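KLLA0C04147p (Kluyveromyces lactis, PDB 5H2D) binds ergosterol through its oxysterol-binding-protein-related domain, the part crystallised here, and probably transfers sterols between membranes. Local coordinates at residues A7-K12 / S158-F163; N338-H343 / D358-E363. One frame throughout, in Å; residues are numbered along the deposited sequence.

The two contacts lie at separate places in the chain: their centres are 31 Å apart and their nearest atoms about 17 Å, so they do not touch. Contact 1 comes first along the chain and sets the N-terminal helix 7-18 against the turn between strands 151-157 and 161-173. Contact 2 is shorter in sequence span and more deeply buried, joining two parts of the oxysterol-binding domain, the loop after helix 332-337 and helix 357-363. The side chain of Q359 there is about 13 Å from the bound ergosterol, and contact 2 lies outside the sterol pocket, whose residues fall between 57 and 220. Each contact sets a basic side chain, K12 or R360, against oxygen acceptors.

Contact 1: residues A7-K12 / S158-F163; sequences AEQKTK and SPKWDF
Q9 and K12, one helical turn apart, both lie against the carbonyl oxygen of P159. The close-packed part is here: Q9 CA lies 3.5 Å from P159 O in a CH...O contact, with an angle of 146° at the hydrogen, and the helix comes so near that the CA atoms of Q9 and P159 are 4.9 Å apart. K12 belongs to it through CB and CG: with CG anti to the backbone N (chi1 -173°), its chain leads over the turn, CG passing 3.3 Å from S158 O. The extended Q9 side chain runs obliquely over K160, its NE2 3.8 Å from K160 CG, so that the amide meets the lysine's methylene groups. Its polar end is held from outside: NE2 donates to R191 O and D193 OD1, and D193 also pairs with K160 NZ.

The looser, wetter side begins at K12 CE and NZ, beyond the bend at chi2. The salt bridge from K12 NZ to D162 OD1 is long, at 3.4 Å, and a water completes the link, accepting from K12 NZ at 2.6 Å and donating to D162 OD2 at 2.8 Å. The stronger partner of K12 NZ is E157, while the R191 guanidinium pairs with D162 and holds both carbonyl oxygens, P159 O and S158 O. The contact thus seats an N-terminal helix on a beta-hairpin turn, between antiparallel strands 151-157 and 161-173 of the oxysterol-binding domain.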
# COMPACT_ATOMS: atom_id res chain seq x y z
N ALA A 7 -23.84 -10.02 12.37
CA ALA A 7 -23.73 -11.40 11.91
C ALA A 7 -22.64 -11.54 10.85
O ALA A 7 -21.84 -12.49 10.89
CB ALA A 7 -25.07 -11.89 11.36
N GLU A 8 -22.58 -10.61 9.89
CA GLU A 8 -21.62 -10.77 8.81
C GLU A 8 -20.19 -10.53 9.29
O GLU A 8 -19.25 -11.15 8.77
CB GLU A 8 -21.97 -9.85 7.63
CG GLU A 8 -21.95 -8.37 7.94
CD GLU A 8 -22.54 -7.53 6.82
OE1 GLU A 8 -22.57 -6.28 6.96
OE2 GLU A 8 -22.98 -8.11 5.80
N GLN A 9 -20.00 -9.65 10.28
CA GLN A 9 -18.67 -9.48 10.86
C GLN A 9 -18.22 -10.75 11.57
O GLN A 9 -17.08 -11.20 11.40
CB GLN A 9 -18.66 -8.31 11.85
CG GLN A 9 -18.92 -6.95 11.22
CD GLN A 9 -19.10 -5.87 12.27
OE1 GLN A 9 -19.12 -6.14 13.47
NE2 GLN A 9 -19.23 -4.63 11.83
N LYS A 10 -19.10 -11.34 12.38
CA LYS A 10 -18.74 -12.58 13.07
C LYS A 10 -18.46 -13.69 12.07
O LYS A 10 -17.55 -14.51 12.27
CB LYS A 10 -19.84 -12.98 14.04
CG LYS A 10 -20.01 -12.03 15.21
CD LYS A 10 -21.15 -12.51 16.10
CE LYS A 10 -21.50 -11.49 17.17
NZ LYS A 10 -22.71 -11.91 17.93
N THR A 11 -19.25 -13.76 11.00
CA THR A 11 -19.02 -14.78 9.99
C THR A 11 -17.66 -14.60 9.34
O THR A 11 -16.95 -15.57 9.07
CB THR A 11 -20.13 -14.75 8.94
OG1 THR A 11 -21.35 -15.19 9.55
CG2 THR A 11 -19.79 -15.64 7.77
N LYS A 12 -17.27 -13.35 9.09
CA LYS A 12 -15.95 -13.09 8.52
C LYS A 12 -14.85 -13.45 9.52
O LYS A 12 -13.86 -14.10 9.15
CB LYS A 12 -15.84 -11.62 8.10
CG LYS A 12 -14.55 -11.29 7.33
CD LYS A 12 -14.63 -11.72 5.88
CE LYS A 12 -13.33 -11.43 5.14
NZ LYS A 12 -13.49 -11.70 3.68
N SER A 158 -10.49 -8.45 7.01
CA SER A 158 -10.64 -8.16 8.42
C SER A 158 -12.10 -8.38 8.76
O SER A 158 -12.95 -8.43 7.84
CB SER A 158 -10.23 -6.71 8.73
OG SER A 158 -9.91 -6.49 10.09
N PRO A 159 -12.46 -8.53 10.03
CA PRO A 159 -13.88 -8.75 10.34
C PRO A 159 -14.80 -7.65 9.84
O PRO A 159 -15.90 -7.95 9.35
CB PRO A 159 -13.90 -8.86 11.87
CG PRO A 159 -12.57 -9.43 12.21
CD PRO A 159 -11.61 -8.76 11.22
N LYS A 160 -14.38 -6.39 9.88
CA LYS A 160 -15.26 -5.27 9.54
C LYS A 160 -14.98 -4.66 8.17
O LYS A 160 -15.73 -3.79 7.74
CB LYS A 160 -15.16 -4.18 10.61
CG LYS A 160 -15.48 -4.66 12.02
CD LYS A 160 -15.63 -3.49 12.99
CE LYS A 160 -15.92 -3.99 14.40
NZ LYS A 160 -16.94 -3.15 15.08
N TRP A 161 -13.91 -5.08 7.48
CA TRP A 161 -13.58 -4.43 6.22
C TRP A 161 -12.64 -5.33 5.42
O TRP A 161 -11.88 -6.11 5.99
CB TRP A 161 -12.92 -3.06 6.43
CG TRP A 161 -11.72 -3.09 7.36
CD1 TRP A 161 -11.73 -2.85 8.70
CD2 TRP A 161 -10.36 -3.37 7.01
NE1 TRP A 161 -10.45 -2.96 9.21
CE2 TRP A 161 -9.60 -3.28 8.19
CE3 TRP A 161 -9.71 -3.68 5.81
CZ2 TRP A 161 -8.21 -3.51 8.21
CZ3 TRP A 161 -8.34 -3.90 5.83
CH2 TRP A 161 -7.61 -3.82 7.03
N ASP A 162 -12.74 -5.22 4.10
CA ASP A 162 -11.78 -5.81 3.18
C ASP A 162 -11.15 -4.70 2.35
O ASP A 162 -11.71 -3.60 2.23
CB ASP A 162 -12.44 -6.83 2.24
CG ASP A 162 -13.20 -7.90 2.98
OD1 ASP A 162 -12.71 -8.39 4.02
OD2 ASP A 162 -14.32 -8.22 2.51
N PHE A 163 -9.99 -4.98 1.76
CA PHE A 163 -9.29 -3.99 0.95
C PHE A 163 -8.45 -4.74 -0.08
O PHE A 163 -7.56 -5.50 0.30
CB PHE A 163 -8.40 -3.09 1.81
CG PHE A 163 -7.70 -1.99 1.05
CD1 PHE A 163 -8.39 -1.17 0.16
CD2 PHE A 163 -6.35 -1.73 1.27
CE1 PHE A 163 -7.74 -0.13 -0.52
CE2 PHE A 163 -5.71 -0.70 0.60
CZ PHE A 163 -6.40 0.10 -0.29
O HOH W 1 -15.24 -10.76 1.97

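Contact 2: residues N338-H343 / D358-E363; sequences NAPQPH and DQRAME
R360 reaches from helix 357-363 to the backbone of N338, where a loop of the oxysterol-binding domain packs on this helix and P340 forms the centre of an inverse gamma turn. Its guanidinium grips one atom end-on: N338 O accepts from R360 NH2 at 2.9 Å (159° at the hydrogen) and from R360 NH1 at 3.2 Å, the latter bond more bent. The oxygen lies in the guanidinium plane, and E363 OE1 occupies another part of that edge, 2.9 Å from R360 NH1 in a salt bridge. Bends at chi2 and chi3 curl the arginine chain back to bring this edge to the loop. P340 covers one guanidinium face, with CG over its centre, and the ND2 end of the N338 amide lies over the opposite face, its plane turned only 14° from the guanidinium. Replacing R360 by alanine is likely to leave N338 O without both donors, E363 OE1 without its salt bridge to this arginine, and a gap between P340 and N338 ND2.

The N338 side chain can be followed outward. Its CB lies 3.5 Å from E363 OE2; with CG anti to the backbone N (chi1 -156°), the amide then swings between Q359 and R360. CG meets Q359 NE2 at 3.5 Å, and OD1 accepts from Q74 NE2. Q74 OE1 in turn takes a hydrogen bond from Q359 NE2, so one glutamine serves both amides. R30 gives E363 OE1 a second positive partner, which probably helps balance the buried carboxylate, and R354 O accepts a further bond from R360 NH2. At the tip, N338 ND2 donates to E363 OE2 at 3.1 Å, approaching from above the carboxylate plane.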
# COMPACT_ATOMS: atom_id res chain seq x y z
N ASN A 338 9.50 -6.81 6.43
CA ASN A 338 10.45 -7.79 5.92
C ASN A 338 11.14 -8.57 7.03
O ASN A 338 12.27 -9.06 6.83
CB ASN A 338 11.50 -7.12 5.03
CG ASN A 338 12.12 -8.09 4.05
OD1 ASN A 338 11.43 -8.92 3.48
ND2 ASN A 338 13.45 -8.02 3.88
N ALA A 339 10.50 -8.73 8.18
CA ALA A 339 11.12 -9.41 9.32
C ALA A 339 11.07 -10.92 9.14
O ALA A 339 9.97 -11.47 8.99
CB ALA A 339 10.41 -9.02 10.61
N PRO A 340 12.21 -11.62 9.17
CA PRO A 340 12.21 -13.10 9.08
C PRO A 340 11.93 -13.72 10.44
O PRO A 340 12.78 -14.37 11.06
CB PRO A 340 13.62 -13.39 8.57
CG PRO A 340 14.45 -12.32 9.22
CD PRO A 340 13.58 -11.07 9.24
N GLN A 341 10.70 -13.49 10.91
CA GLN A 341 10.31 -13.85 12.27
C GLN A 341 10.47 -15.36 12.48
O GLN A 341 9.96 -16.15 11.67
CB GLN A 341 8.87 -13.42 12.53
CG GLN A 341 8.62 -11.91 12.40
CD GLN A 341 9.20 -11.08 13.54
OE1 GLN A 341 10.40 -10.86 13.62
NE2 GLN A 341 8.32 -10.59 14.42
N PRO A 342 11.12 -15.78 13.56
CA PRO A 342 11.46 -17.21 13.71
C PRO A 342 10.27 -18.16 13.64
O PRO A 342 10.38 -19.22 13.01
CB PRO A 342 12.13 -17.27 15.09
CG PRO A 342 12.54 -15.87 15.41
CD PRO A 342 11.65 -14.93 14.64
N HIS A 343 9.16 -17.83 14.30
CA HIS A 343 7.98 -18.70 14.26
C HIS A 343 7.19 -18.57 12.96
O HIS A 343 6.34 -19.42 12.70
CB HIS A 343 7.05 -18.40 15.44
CG HIS A 343 7.60 -18.86 16.75
ND1 HIS A 343 8.21 -18.00 17.64
CD2 HIS A 343 7.64 -20.08 17.33
CE1 HIS A 343 8.60 -18.67 18.71
NE2 HIS A 343 8.27 -19.94 18.54
N ASP A 358 18.64 -11.42 -2.28
CA ASP A 358 19.31 -10.15 -2.57
C ASP A 358 18.75 -9.04 -1.69
O ASP A 358 19.51 -8.22 -1.13
CB ASP A 358 19.21 -9.77 -4.06
CG ASP A 358 17.80 -9.90 -4.64
OD1 ASP A 358 16.91 -10.52 -4.03
OD2 ASP A 358 17.62 -9.37 -5.76
N GLN A 359 17.43 -9.01 -1.52
CA GLN A 359 16.83 -8.02 -0.65
C GLN A 359 17.27 -8.21 0.80
O GLN A 359 17.49 -7.23 1.52
CB GLN A 359 15.31 -8.08 -0.78
CG GLN A 359 14.60 -7.01 0.00
CD GLN A 359 13.11 -7.04 -0.21
OE1 GLN A 359 12.63 -7.34 -1.31
NE2 GLN A 359 12.36 -6.74 0.84
N ARG A 360 17.39 -9.46 1.26
CA ARG A 360 17.87 -9.71 2.62
C ARG A 360 19.29 -9.21 2.81
O ARG A 360 19.61 -8.57 3.82
CB ARG A 360 17.79 -11.20 2.94
CG ARG A 360 18.40 -11.59 4.30
CD ARG A 360 17.61 -11.03 5.48
NE ARG A 360 16.20 -11.38 5.34
CZ ARG A 360 15.20 -10.63 5.77
NH1 ARG A 360 15.44 -9.49 6.40
NH2 ARG A 360 13.95 -11.01 5.56
N ALA A 361 20.17 -9.51 1.85
CA ALA A 361 21.54 -9.02 1.93
C ALA A 361 21.57 -7.50 2.02
O ALA A 361 22.31 -6.93 2.83
CB ALA A 361 22.35 -9.50 0.73
N MET A 362 20.77 -6.83 1.19
CA MET A 362 20.80 -5.37 1.21
C MET A 362 20.33 -4.84 2.55
O MET A 362 20.92 -3.89 3.09
CB MET A 362 19.94 -4.79 0.09
CG MET A 362 20.05 -3.28 0.04
SD MET A 362 18.95 -2.54 -1.18
CE MET A 362 19.75 -3.04 -2.70
N GLU A 363 19.29 -5.45 3.12
CA GLU A 363 18.80 -4.99 4.41
C GLU A 363 19.87 -5.09 5.48
O GLU A 363 19.89 -4.28 6.42
CB GLU A 363 17.57 -5.80 4.82
CG GLU A 363 16.82 -5.20 6.00
CD GLU A 363 15.80 -6.15 6.58
OE1 GLU A 363 16.15 -6.87 7.54
OE2 GLU A 363 14.66 -6.19 6.08